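Uncharacterized protein Tfu_2867 (Thermobifida fusca, PDB 2QE6) binds S-adenosyl-L-methionine and is probably a methyltransferase that uses it, although its methyl acceptor is not known. Local coordinates at residues R70-E75 with A267-K272. The protein carries 1 engineered substitution. Sequence-based numbering, arbitrary orientation. Where two conformers were deposited one is given.
Sequences RFLAGE and AGIGRK
Lys272 NZ is held by two backbone carbonyl oxygens, those of Leu186 and Arg183, just past the strand that brings Ile269 against Phe71 and Leu72. No hydrogen bond joins 70-75 to 267-272. The contact is small, apolar and buried, with 107 Å² of surface lost in all. Ile269 carries the strand side of it alone. With CG1 beside the backbone N (chi1 -66°) and CG2 anti to it, its two branches part and go to different partners. The longer branch ends in CD1, 4.0 Å from Phe71 CD2. The two side chains pass alongside, running opposite ways, and the methyl meets the ring obliquely. The shorter branch meets Leu72 tip to tip, with Ile269 CG2 4.2 Å from Leu72 CD2. Both distances are those of ordinary van der Waals packing. The Phe71 ring also has polar neighbours. Glu75 OE2 lies in the ring plane at its edge, 3.9 Å from Phe71 CE1. Arg248 makes a cation-pi contact with the same ring and a long, weak ion pair with Glu75. Helix 54-75 also carries Asn61 and Arg62, which bind S-adenosyl-L-methionine. The cofactor is about 12 Å from the Ile269 side chain, so this contact lies away from the site. The strand order 3-2-1-4-5-7-6 is that of a class I, Rossmann-like methyltransferase. Strand 265-271 runs antiparallel between 191-197 and 235-243. Helix 54-75 packs on this sheet, with Leu72 also touching Tyr191 and Phe81. Ala73 and Arg70 touch helix 94-101, and Ala73 also reaches Phe81.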
loop_
_atom_site.group_PDB
_atom_site.type_symbol
_atom_site.label_atom_id
_atom_site.label_comp_id
_atom_site.label_asym_id
_atom_site.label_seq_id
_atom_site.Cartn_x
_atom_site.Cartn_y
_atom_site.Cartn_z
ATOM N N ARG A 70 3.172 9.095 -9.167
ATOM C CA ARG A 70 3.594 10.121 -10.120
ATOM C C ARG A 70 3.548 9.589 -11.555
ATOM O O ARG A 70 3.117 10.290 -12.463
ATOM C CB ARG A 70 4.998 10.637 -9.787
ATOM C CG ARG A 70 5.456 11.786 -10.677
ATOM C CD ARG A 70 6.857 12.271 -10.335
ATOM N NE ARG A 70 7.856 11.217 -10.520
ATOM C CZ ARG A 70 8.752 10.830 -9.616
ATOM N NH1 ARG A 70 8.814 11.408 -8.422
ATOM N NH2 ARG A 70 9.603 9.858 -9.922
ATOM N N PHE A 71 3.981 8.340 -11.763
ATOM C CA PHE A 71 3.880 7.709 -13.087
ATOM C C PHE A 71 2.410 7.618 -13.529
ATOM O O PHE A 71 2.042 8.004 -14.644
ATOM C CB PHE A 71 4.529 6.309 -13.086
ATOM C CG PHE A 71 4.081 5.426 -14.217
ATOM C CD1 PHE A 71 4.599 5.579 -15.483
ATOM C CD2 PHE A 71 3.169 4.401 -13.996
ATOM C CE1 PHE A 71 4.175 4.753 -16.544
ATOM C CE2 PHE A 71 2.729 3.598 -15.051
ATOM C CZ PHE A 71 3.237 3.770 -16.313
ATOM N N LEU A 72 1.569 7.141 -12.631
ATOM C CA LEU A 72 0.161 6.897 -12.940
ATOM C C LEU A 72 -0.606 8.164 -13.234
ATOM O O LEU A 72 -1.358 8.223 -14.212
ATOM C CB LEU A 72 -0.499 6.158 -11.782
ATOM C CG LEU A 72 -0.127 4.696 -11.619
ATOM C CD1 LEU A 72 -0.592 4.183 -10.268
ATOM C CD2 LEU A 72 -0.630 3.821 -12.796
ATOM N N ALA A 73 -0.414 9.188 -12.392
ATOM C CA ALA A 73 -1.226 10.419 -12.472
ATOM C C ALA A 73 -0.739 11.378 -13.566
ATOM O O ALA A 73 -1.506 12.214 -14.073
ATOM C CB ALA A 73 -1.254 11.112 -11.096
ATOM N N GLY A 74 0.542 11.273 -13.908
ATOM C CA GLY A 74 1.152 12.107 -14.921
ATOM C C GLY A 74 1.178 11.409 -16.259
ATOM O O GLY A 74 0.281 11.574 -17.074
ATOM N N GLU A 75 2.213 10.611 -16.451
ATOM C CA GLU A 75 2.476 9.886 -17.676
ATOM C C GLU A 75 1.337 8.960 -18.130
ATOM O O GLU A 75 0.932 9.014 -19.290
ATOM C CB GLU A 75 3.758 9.082 -17.479
ATOM C CG GLU A 75 4.370 8.517 -18.743
ATOM C CD GLU A 75 5.739 7.890 -18.478
ATOM O OE1 GLU A 75 6.453 8.357 -17.536
ATOM O OE2 GLU A 75 6.073 6.910 -19.196
ATOM N N ALA A 267 7.900 -4.304 -5.976
ATOM C CA ALA A 267 6.848 -3.453 -6.499
ATOM C C ALA A 267 6.557 -3.881 -7.951
ATOM O O ALA A 267 7.460 -4.335 -8.662
ATOM C CB ALA A 267 7.298 -1.979 -6.496
ATOM N N GLY A 268 5.307 -3.697 -8.383
ATOM C CA GLY A 268 4.912 -3.902 -9.770
ATOM C C GLY A 268 3.689 -3.055 -10.082
ATOM O O GLY A 268 2.880 -2.797 -9.211
ATOM N N ILE A 269 3.586 -2.606 -11.322
ATOM C CA ILE A 269 2.390 -1.950 -11.831
ATOM C C ILE A 269 2.036 -2.637 -13.149
ATOM O O ILE A 269 2.902 -2.838 -14.004
ATOM C CB ILE A 269 2.586 -0.458 -12.090
ATOM C CG1 ILE A 269 2.826 0.288 -10.787
ATOM C CG2 ILE A 269 1.322 0.148 -12.777
ATOM C CD1 ILE A 269 2.867 1.785 -10.967
ATOM N N GLY A 270 0.784 -3.042 -13.278
ATOM C CA GLY A 270 0.285 -3.692 -14.480
ATOM C C GLY A 270 -0.905 -2.952 -15.051
ATOM O O GLY A 270 -1.703 -2.373 -14.304
ATOM N N ARG A 271 -1.038 -3.002 -16.373
ATOM C CA ARG A 271 -2.104 -2.308 -17.080
ATOM C C ARG A 271 -3.128 -3.320 -17.619
ATOM O O ARG A 271 -2.764 -4.336 -18.177
ATOM C CB ARG A 271 -1.502 -1.489 -18.219
ATOM C CG ARG A 271 -2.477 -0.631 -18.983
ATOM C CD ARG A 271 -1.790 0.117 -20.089
ATOM N NE ARG A 271 -1.216 -0.775 -21.091
ATOM C CZ ARG A 271 -1.883 -1.271 -22.128
ATOM N NH1 ARG A 271 -3.141 -0.955 -22.319
ATOM N NH2 ARG A 271 -1.284 -2.087 -22.972
ATOM N N LYS A 272 -4.412 -3.024 -17.441
ATOM C CA LYS A 272 -5.490 -3.841 -17.995
ATOM C C LYS A 272 -5.633 -3.537 -19.461
ATOM O O LYS A 272 -5.754 -2.397 -19.845
ATOM C CB LYS A 272 -6.830 -3.561 -17.276
ATOM C CG LYS A 272 -7.896 -4.508 -17.657
ATOM C CD LYS A 272 -9.087 -4.472 -16.707
ATOM C CE LYS A 272 -10.029 -5.655 -16.913
ATOM N NZ LYS A 272 -11.159 -5.612 -15.915
#